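NAD(P)H dehydrogenase (quinone) (Deinococcus radiodurans, PDB 1YDG) uses its FMN cofactor to catalyse the reduction of quinones to quinols at the expense of NADH or NADPH, and works as a homotetramer. Local coordinates at residues 38-43 / 66-71; 8-13 / 76-81; 118-123 / 136-141. One frame throughout, in Å; residues are numbered along the deposited sequence.

In the fold
All three contacts hang on the mainly parallel sheet of a flavodoxin-like domain. Interactions 1 and 2 are neighbours, their centres 11 Å apart, and touch directly: strands 8-13 and 37-42 lie side by side, and Arg39 of interaction 1 packs on Trp78 of interaction 2. Along the chain, interaction 1 is nested inside the loop that interaction 2 closes. Interaction 3 follows in series on strand 117-124, its centre about 14 Å from that of interaction 2 and 19 Å from that of interaction 1. FMN-binding residues lie close to two of them: Ser123 belongs to interaction 3, and the side chain of Lys42 in interaction 1 lies about 7 Å from that of Ser15.

Interaction 1: residues 38-43 / 66-71; sequences VRLLKV and KDVPEA
Lys42 of strand 37-42 meets Glu70 in a single beta bridge, their CA atoms 4.8 Å apart. Two backbone hydrogen bonds make it: Lys42 N gives to Pro69 O (2.8 Å, 159° at the hydrogen), and Ala71 N gives to Lys42 O (2.7 Å). Proline suits position 69, where the bridge asks only for a backbone carbonyl and no N-H. Next to the bridge, Val68 sets CG1 against the carbonyl of Leu40 (CG1 to O 3.6 Å), that branch being anti to its backbone N (chi1 178°). The Pro69 ring meets Leu41 at about right angles, CB to CD2 4.0 Å, while the small Ala71 puts its CB against Leu41 CB. Lys42 leaves the backbone with CG between N and the carbonyl carbon (chi1 71°), then runs extended past Val68 O, to which NZ makes a weak bond of 3.0 Å; Met65 O is its stronger partner. With an alanine in its place, the Val68 and Met65 carbonyls are likely to lose their ammonium partner. Glu70 turns to a salt bridge with Arg44. Two main-chain hydrogen bonds and one lysine gathering carbonyl oxygens tie this loop to the flavodoxin-like sheet's edge, near the FMN-binding Ser15.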
loop_
_atom_site.group_PDB
_atom_site.type_symbol
_atom_site.label_atom_id
_atom_site.label_comp_id
_atom_site.label_asym_id
_atom_site.label_seq_id
_atom_site.Cartn_x
_atom_site.Cartn_y
_atom_site.Cartn_z
ATOM N N VAL B 38 -9.093 -11.328 28.170
ATOM C CA VAL B 38 -7.917 -11.167 27.317
ATOM C C VAL B 38 -7.026 -12.409 27.247
ATOM O O VAL B 38 -6.738 -13.035 28.268
ATOM C CB VAL B 38 -7.062 -9.970 27.787
ATOM C CG1 VAL B 38 -5.993 -9.643 26.765
ATOM C CG2 VAL B 38 -7.951 -8.727 28.046
ATOM N N ARG B 39 -6.599 -12.750 26.036
ATOM C CA ARG B 39 -5.453 -13.649 25.830
ATOM C C ARG B 39 -4.295 -12.868 25.233
ATOM O O ARG B 39 -4.433 -12.282 24.174
ATOM C CB ARG B 39 -5.792 -14.812 24.897
ATOM C CG ARG B 39 -6.844 -15.715 25.458
ATOM C CD ARG B 39 -7.078 -16.916 24.560
ATOM N NE ARG B 39 -8.090 -17.777 25.145
ATOM C CZ ARG B 39 -8.711 -18.769 24.516
ATOM N NH1 ARG B 39 -8.402 -19.084 23.265
ATOM N NH2 ARG B 39 -9.631 -19.464 25.169
ATOM N N LEU B 40 -3.158 -12.890 25.917
ATOM C CA LEU B 40 -1.890 -12.442 25.383
ATOM C C LEU B 40 -1.136 -13.654 24.862
ATOM O O LEU B 40 -0.840 -14.577 25.622
ATOM C CB LEU B 40 -1.088 -11.769 26.491
ATOM C CG LEU B 40 0.336 -11.297 26.210
ATOM C CD1 LEU B 40 0.305 -10.282 25.116
ATOM C CD2 LEU B 40 0.933 -10.703 27.483
ATOM N N LEU B 41 -0.822 -13.637 23.571
ATOM C CA LEU B 41 -0.343 -14.808 22.833
ATOM C C LEU B 41 0.850 -14.444 21.972
ATOM O O LEU B 41 0.796 -13.521 21.150
ATOM C CB LEU B 41 -1.458 -15.337 21.931
ATOM C CG LEU B 41 -2.756 -15.706 22.649
ATOM C CD1 LEU B 41 -3.900 -15.677 21.663
ATOM C CD2 LEU B 41 -2.636 -17.056 23.320
ATOM N N LYS B 42 1.933 -15.185 22.124
ATOM C CA LYS B 42 3.126 -14.918 21.323
ATOM C C LYS B 42 3.119 -15.744 20.046
ATOM O O LYS B 42 2.615 -16.888 19.995
ATOM C CB LYS B 42 4.402 -15.173 22.145
ATOM C CG LYS B 42 4.677 -16.629 22.419
ATOM C CD LYS B 42 5.862 -16.869 23.342
ATOM C CE LYS B 42 6.059 -18.384 23.567
ATOM N NZ LYS B 42 6.696 -18.705 24.883
ATOM N N VAL B 43 3.706 -15.171 19.006
ATOM C CA VAL B 43 3.887 -15.869 17.752
ATOM C C VAL B 43 5.121 -16.777 17.859
ATOM O O VAL B 43 6.205 -16.341 18.237
ATOM C CB VAL B 43 4.033 -14.869 16.556
ATOM C CG1 VAL B 43 4.472 -15.578 15.288
ATOM C CG2 VAL B 43 2.729 -14.107 16.303
ATOM N N LYS B 66 8.693 -16.821 28.254
ATOM C CA LYS B 66 8.553 -18.284 28.349
ATOM C C LYS B 66 7.162 -18.788 28.760
ATOM O O LYS B 66 6.687 -19.808 28.248
ATOM C CB LYS B 66 9.611 -18.853 29.306
ATOM C CG LYS B 66 9.620 -20.401 29.401
ATOM C CD LYS B 66 10.900 -20.906 30.085
ATOM C CE LYS B 66 10.761 -22.346 30.600
ATOM N NZ LYS B 66 11.713 -22.627 31.747
ATOM N N ASP B 67 6.522 -18.057 29.665
ATOM C CA ASP B 67 5.239 -18.442 30.242
ATOM C C ASP B 67 4.069 -17.923 29.404
ATOM O O ASP B 67 2.918 -18.266 29.664
ATOM C CB ASP B 67 5.141 -17.903 31.679
ATOM C CG ASP B 67 6.231 -18.473 32.594
ATOM O OD1 ASP B 67 6.908 -17.697 33.318
ATOM O OD2 ASP B 67 6.425 -19.698 32.554
ATOM N N VAL B 68 4.366 -17.101 28.400
ATOM C CA VAL B 68 3.343 -16.584 27.490
ATOM C C VAL B 68 2.971 -17.671 26.489
ATOM O O VAL B 68 3.829 -18.186 25.761
ATOM C CB VAL B 68 3.815 -15.294 26.748
ATOM C CG1 VAL B 68 2.757 -14.787 25.773
ATOM C CG2 VAL B 68 4.123 -14.198 27.737
ATOM N N PRO B 69 1.685 -18.008 26.415
ATOM C CA PRO B 69 1.273 -19.028 25.463
ATOM C C PRO B 69 1.510 -18.670 24.002
ATOM O O PRO B 69 1.437 -17.507 23.617
ATOM C CB PRO B 69 -0.232 -19.179 25.714
ATOM C CG PRO B 69 -0.520 -18.492 26.958
ATOM C CD PRO B 69 0.549 -17.476 27.184
ATOM N N GLU B 70 1.780 -19.700 23.212
ATOM C CA GLU B 70 1.984 -19.586 21.794
ATOM C C GLU B 70 0.635 -19.564 21.048
ATOM O O GLU B 70 -0.265 -20.372 21.311
ATOM C CB GLU B 70 2.819 -20.758 21.342
ATOM C CG GLU B 70 3.239 -20.739 19.924
ATOM C CD GLU B 70 4.119 -21.940 19.581
ATOM O OE1 GLU B 70 3.651 -22.773 18.804
ATOM O OE2 GLU B 70 5.245 -22.044 20.116
ATOM N N ALA B 71 0.514 -18.616 20.123
ATOM C CA ALA B 71 -0.711 -18.416 19.368
ATOM C C ALA B 71 -0.978 -19.572 18.408
ATOM O O ALA B 71 -0.070 -20.079 17.742
ATOM C CB ALA B 71 -0.656 -17.081 18.608
#

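Interaction 2: residues 8-13 / 76-81; sequences KLAIVF and LEWAEA
Lys8, the first residue of strand 8-13, is gripped through its backbone and its side chain alike. Its N donates to Glu80 OE1 (2.9 Å), reaching the carboxylate on its anti side and somewhat out of plane. Its carbonyl oxygen takes two donors, Glu80 N at 2.8 Å and Ala81 N at 3.0 Å, and so holds the turn where the chain leaves helix 73-78 and enters the next strand. The aliphatic part of the lysine lies over one face of the Trp78 indole: CB stands 3.6 Å from the centroid of the six-membered ring, a CH-pi contact 15° off the normal, and CD continues to NE1. With CG anti to the carbonyl carbon (chi1 -66°), the chain runs across the indole; a bend at chi4 then carries NZ to a water, weakly bonded to it, that also donates to Glu80 OE1. A long lysine fits because its methylenes cover the ring while its charge stays near the glutamate.

Leu9 bridges Ala81 in parallel fashion and lays CD1 against Ala81 CB, while its carbonyl oxygen meets the Trp78 edge at CZ3 (3.7 Å). Ala10 N donates to Ala81 O at 3.0 Å, and its methyl rests on that of Ala79 at 3.8 Å, small residues that let the helix end come close. Val12 meets Leu76 crosswise, CG2 to CD2.

On its far side Trp78 receives Arg39 in a cation-pi contact, and Leu76 also touches Phe84 of strand 81-89. Helix 180-204 packs against Leu9, Glu80 and Ala81. Helix 73-78 leads into strand 81-89, which lies parallel beside strand 8-13 in the flavodoxin-like fold, while strand 37-42 pairs with strand 8-13, which thus runs between strands 37-42 and 81-89.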
loop_
_atom_site.group_PDB
_atom_site.type_symbol
_atom_site.label_atom_id
_atom_site.label_comp_id
_atom_site.label_asym_id
_atom_site.label_seq_id
_atom_site.Cartn_x
_atom_site.Cartn_y
_atom_site.Cartn_z
ATOM N N LYS B 8 -14.223 -11.063 23.955
ATOM C CA LYS B 8 -13.050 -11.942 23.917
ATOM C C LYS B 8 -12.001 -11.312 23.011
ATOM O O LYS B 8 -12.231 -11.173 21.805
ATOM C CB LYS B 8 -13.436 -13.319 23.399
ATOM C CG LYS B 8 -14.371 -14.082 24.331
ATOM C CD LYS B 8 -15.125 -15.176 23.589
ATOM C CE LYS B 8 -16.035 -15.999 24.540
ATOM N NZ LYS B 8 -16.775 -15.157 25.527
ATOM N N LEU B 9 -10.862 -10.948 23.606
ATOM C CA LEU B 9 -9.824 -10.193 22.941
ATOM C C LEU B 9 -8.559 -11.003 22.921
ATOM O O LEU B 9 -8.057 -11.366 23.974
ATOM C CB LEU B 9 -9.573 -8.868 23.686
ATOM C CG LEU B 9 -8.395 -8.005 23.251
ATOM C CD1 LEU B 9 -8.580 -7.402 21.845
ATOM C CD2 LEU B 9 -8.083 -6.886 24.283
ATOM N N ALA B 10 -8.049 -11.274 21.722
ATOM C CA ALA B 10 -6.756 -11.928 21.528
ATOM C C ALA B 10 -5.740 -10.919 21.031
ATOM O O ALA B 10 -5.945 -10.297 19.978
ATOM C CB ALA B 10 -6.875 -13.053 20.520
ATOM N N ILE B 11 -4.643 -10.779 21.775
ATOM C CA ILE B 11 -3.481 -9.985 21.359
ATOM C C ILE B 11 -2.435 -10.972 20.888
ATOM O O ILE B 11 -1.881 -11.715 21.707
ATOM C CB ILE B 11 -2.883 -9.157 22.519
ATOM C CG1 ILE B 11 -3.962 -8.386 23.304
ATOM C CG2 ILE B 11 -1.798 -8.211 22.018
ATOM C CD1 ILE B 11 -4.777 -7.450 22.491
ATOM N N VAL B 12 -2.194 -11.008 19.576
ATOM C CA VAL B 12 -1.220 -11.911 18.959
ATOM C C VAL B 12 -0.052 -11.048 18.478
ATOM O O VAL B 12 -0.233 -10.115 17.670
ATOM C CB VAL B 12 -1.809 -12.700 17.763
ATOM C CG1 VAL B 12 -0.758 -13.613 17.146
ATOM C CG2 VAL B 12 -3.011 -13.499 18.188
ATOM N N PHE B 13 1.125 -11.308 19.035
ATOM C CA PHE B 13 2.285 -10.462 18.796
ATOM C C PHE B 13 3.513 -11.311 18.534
ATOM O O PHE B 13 3.683 -12.399 19.119
ATOM C CB PHE B 13 2.532 -9.516 19.980
ATOM C CG PHE B 13 3.152 -10.193 21.170
ATOM C CD1 PHE B 13 4.529 -10.150 21.367
ATOM C CD2 PHE B 13 2.367 -10.916 22.049
ATOM C CE1 PHE B 13 5.107 -10.793 22.428
ATOM C CE2 PHE B 13 2.942 -11.575 23.128
ATOM C CZ PHE B 13 4.306 -11.520 23.317
ATOM N N LEU B 76 -7.955 -17.275 17.410
ATOM C CA LEU B 76 -8.733 -16.342 16.585
ATOM C C LEU B 76 -10.188 -16.786 16.425
ATOM O O LEU B 76 -11.070 -15.944 16.368
ATOM C CB LEU B 76 -8.080 -16.112 15.226
ATOM C CG LEU B 76 -6.601 -15.705 15.251
ATOM C CD1 LEU B 76 -6.197 -15.179 13.913
ATOM C CD2 LEU B 76 -6.275 -14.680 16.329
ATOM N N GLU B 77 -10.436 -18.103 16.355
ATOM C CA GLU B 77 -11.811 -18.618 16.356
ATOM C C GLU B 77 -12.521 -18.207 17.646
ATOM O O GLU B 77 -13.696 -17.842 17.632
ATOM C CB GLU B 77 -11.822 -20.138 16.182
ATOM C CG GLU B 77 -13.220 -20.778 16.235
ATOM C CD GLU B 77 -13.229 -22.299 15.971
ATOM O OE1 GLU B 77 -12.239 -22.845 15.434
ATOM O OE2 GLU B 77 -14.255 -22.952 16.304
ATOM N N TRP B 78 -11.803 -18.269 18.757
ATOM C CA TRP B 78 -12.326 -17.867 20.054
ATOM C C TRP B 78 -12.585 -16.360 20.144
ATOM O O TRP B 78 -13.610 -15.944 20.694
ATOM C CB TRP B 78 -11.363 -18.299 21.174
ATOM C CG TRP B 78 -11.657 -17.727 22.528
ATOM C CD1 TRP B 78 -12.577 -18.165 23.411
ATOM C CD2 TRP B 78 -11.023 -16.591 23.135
ATOM N NE1 TRP B 78 -12.567 -17.377 24.542
ATOM C CE2 TRP B 78 -11.605 -16.417 24.402
ATOM C CE3 TRP B 78 -10.005 -15.709 22.728
ATOM C CZ2 TRP B 78 -11.223 -15.399 25.264
ATOM C CZ3 TRP B 78 -9.628 -14.712 23.583
ATOM C CH2 TRP B 78 -10.239 -14.549 24.834
ATOM N N ALA B 79 -11.652 -15.563 19.627
ATOM C CA ALA B 79 -11.694 -14.113 19.766
ATOM C C ALA B 79 -12.893 -13.491 19.054
ATOM O O ALA B 79 -13.370 -13.970 18.038
ATOM C CB ALA B 79 -10.396 -13.480 19.253
ATOM N N GLU B 80 -13.379 -12.409 19.624
ATOM C CA GLU B 80 -14.325 -11.561 18.935
ATOM C C GLU B 80 -13.602 -10.314 18.448
ATOM O O GLU B 80 -14.040 -9.671 17.500
ATOM C CB GLU B 80 -15.461 -11.230 19.876
ATOM C CG GLU B 80 -16.370 -12.408 20.102
ATOM C CD GLU B 80 -17.092 -12.383 21.426
ATOM O OE1 GLU B 80 -16.597 -11.781 22.387
ATOM O OE2 GLU B 80 -18.178 -12.981 21.506
ATOM N N ALA B 81 -12.485 -9.996 19.102
ATOM C CA ALA B 81 -11.661 -8.863 18.749
ATOM C C ALA B 81 -10.214 -9.304 18.681
ATOM O O ALA B 81 -9.718 -9.926 19.600
ATOM C CB ALA B 81 -11.848 -7.755 19.778
HETATM O O HOH W 1 -18.067 -12.251 24.725
#

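Interaction 3: residues 118-123 / 136-141; sequences FSAMTS and QTLYMT
Phe118 drives the edge of its ring at the face of Tyr139 in an offset edge-to-face pair, centroids 5.7 Å apart and planes at 87°. CD2 leads the approach, 3.8 Å from Tyr139 CD1, and CG anti to the backbone N (chi1 -175°) swings the ring toward the helix. CE2 of the same ring lies 3.6 Å from Leu138 O. The tyrosine reaches across to the strand backbone, and its hydroxyl oxygen accepts a hydrogen bond from Ala120 N (3.0 Å); the same hydroxyl donates to Tyr167 O, using both its roles. A phenol suits this buried place, an apolar ring with a polar end. These residues belong to the beta-alpha-beta unit of strand 117-124, helix 131-144 and strand 148-149, helix and strand segments running nearly antiparallel (158°) with axes 8.3 Å apart; in this flavodoxin-like fold the strand leads to the FMN-binding run Ser123 to Gly129. Ala120 is small enough to fit against both partners, its CB 4.0 Å from Tyr139 CE2 and 4.1 Å from Leu138 CD1. Leu138 CB and CD1 supply apolar surface to that methyl. Ser119 sends its hydroxyl to Gln193 and Gln189, while Tyr139 packs on Met143 of a neighbouring subunit.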
loop_
_atom_site.group_PDB
_atom_site.type_symbol
_atom_site.label_atom_id
_atom_site.label_comp_id
_atom_site.label_asym_id
_atom_site.label_seq_id
_atom_site.Cartn_x
_atom_site.Cartn_y
_atom_site.Cartn_z
ATOM N N PHE B 118 -10.574 -6.106 14.096
ATOM C CA PHE B 118 -9.161 -6.222 13.849
ATOM C C PHE B 118 -8.494 -4.866 13.866
ATOM O O PHE B 118 -8.940 -3.944 13.181
ATOM C CB PHE B 118 -8.905 -6.814 12.483
ATOM C CG PHE B 118 -7.457 -7.066 12.213
ATOM C CD1 PHE B 118 -6.859 -8.248 12.643
ATOM C CD2 PHE B 118 -6.672 -6.112 11.574
ATOM C CE1 PHE B 118 -5.501 -8.491 12.402
ATOM C CE2 PHE B 118 -5.318 -6.342 11.329
ATOM C CZ PHE B 118 -4.726 -7.535 11.758
ATOM N N SER B 119 -7.406 -4.760 14.622
ATOM C CA SER B 119 -6.489 -3.622 14.496
ATOM C C SER B 119 -5.064 -4.133 14.670
ATOM O O SER B 119 -4.849 -5.303 15.008
ATOM C CB SER B 119 -6.814 -2.532 15.515
ATOM O OG SER B 119 -6.257 -2.817 16.774
ATOM N N ALA B 120 -4.090 -3.278 14.390
ATOM C CA ALA B 120 -2.713 -3.720 14.346
ATOM C C ALA B 120 -1.754 -2.697 14.941
ATOM O O ALA B 120 -2.078 -1.523 15.068
ATOM C CB ALA B 120 -2.327 -4.050 12.901
ATOM N N MET B 121 -0.571 -3.174 15.308
ATOM C CA MET B 121 0.474 -2.365 15.938
ATOM C C MET B 121 1.801 -2.827 15.399
ATOM O O MET B 121 1.935 -3.965 14.918
ATOM C CB MET B 121 0.503 -2.535 17.462
ATOM C CG MET B 121 -0.774 -2.183 18.184
ATOM S SD MET B 121 -0.650 -2.309 19.993
ATOM C CE MET B 121 -0.019 -3.945 20.222
ATOM N N THR B 122 2.784 -1.944 15.463
ATOM C CA THR B 122 4.103 -2.264 14.953
ATOM C C THR B 122 5.237 -1.472 15.618
ATOM O O THR B 122 5.009 -0.611 16.478
ATOM C CB THR B 122 4.123 -2.061 13.414
ATOM O OG1 THR B 122 5.285 -2.677 12.846
ATOM C CG2 THR B 122 4.060 -0.568 13.057
ATOM N N SER B 123 6.456 -1.779 15.191
ATOM C CA SER B 123 7.638 -0.984 15.543
ATOM C C SER B 123 8.754 -1.080 14.512
ATOM O O SER B 123 8.813 -2.027 13.729
ATOM C CB SER B 123 8.203 -1.435 16.882
ATOM O OG SER B 123 8.568 -2.788 16.806
ATOM N N GLN B 136 -0.346 -1.445 7.185
ATOM C CA GLN B 136 -1.147 -1.599 5.978
ATOM C C GLN B 136 -1.212 -3.056 5.503
ATOM O O GLN B 136 -2.289 -3.563 5.206
ATOM C CB GLN B 136 -0.589 -0.739 4.853
ATOM C CG GLN B 136 -1.262 -0.971 3.488
ATOM C CD GLN B 136 -0.664 -0.083 2.363
ATOM O OE1 GLN B 136 0.470 -0.293 1.904
ATOM N NE2 GLN B 136 -1.442 0.879 1.913
ATOM N N THR B 137 -0.065 -3.717 5.414
ATOM C CA THR B 137 -0.045 -5.112 4.953
ATOM C C THR B 137 -0.877 -6.007 5.869
ATOM O O THR B 137 -1.529 -6.954 5.411
ATOM C CB THR B 137 1.372 -5.683 4.844
ATOM O OG1 THR B 137 1.993 -5.707 6.133
ATOM C CG2 THR B 137 2.224 -4.852 3.920
ATOM N N LEU B 138 -0.878 -5.689 7.157
ATOM C CA LEU B 138 -1.649 -6.463 8.140
ATOM C C LEU B 138 -3.155 -6.231 8.012
ATOM O O LEU B 138 -3.951 -7.181 8.115
ATOM C CB LEU B 138 -1.158 -6.151 9.557
ATOM C CG LEU B 138 0.249 -6.678 9.880
ATOM C CD1 LEU B 138 0.685 -6.214 11.263
ATOM C CD2 LEU B 138 0.338 -8.229 9.776
ATOM N N TYR B 139 -3.549 -4.978 7.771
ATOM C CA TYR B 139 -4.951 -4.683 7.523
ATOM C C TYR B 139 -5.427 -5.315 6.223
ATOM O O TYR B 139 -6.550 -5.862 6.192
ATOM C CB TYR B 139 -5.268 -3.171 7.535
ATOM C CG TYR B 139 -5.245 -2.567 8.921
ATOM C CD1 TYR B 139 -6.298 -2.751 9.815
ATOM C CD2 TYR B 139 -4.170 -1.799 9.338
ATOM C CE1 TYR B 139 -6.259 -2.227 11.076
ATOM C CE2 TYR B 139 -4.129 -1.265 10.627
ATOM C CZ TYR B 139 -5.173 -1.468 11.478
ATOM O OH TYR B 139 -5.123 -0.929 12.749
ATOM N N MET B 140 -4.601 -5.255 5.165
ATOM C CA MET B 140 -5.003 -5.849 3.874
ATOM C C MET B 140 -5.296 -7.354 4.028
ATOM O O MET B 140 -6.287 -7.855 3.497
ATOM C CB MET B 140 -3.974 -5.635 2.769
ATOM C CG MET B 140 -3.763 -4.180 2.314
ATOM S SD MET B 140 -5.223 -3.176 1.930
ATOM C CE MET B 140 -5.397 -2.280 3.461
ATOM N N THR B 141 -4.428 -8.056 4.749
ATOM C CA THR B 141 -4.651 -9.483 5.095
ATOM C C THR B 141 -5.982 -9.714 5.803
ATOM O O THR B 141 -6.740 -10.640 5.463
ATOM C CB THR B 141 -3.462 -10.014 5.966
ATOM O OG1 THR B 141 -2.324 -10.177 5.114
ATOM C CG2 THR B 141 -3.777 -11.334 6.636
#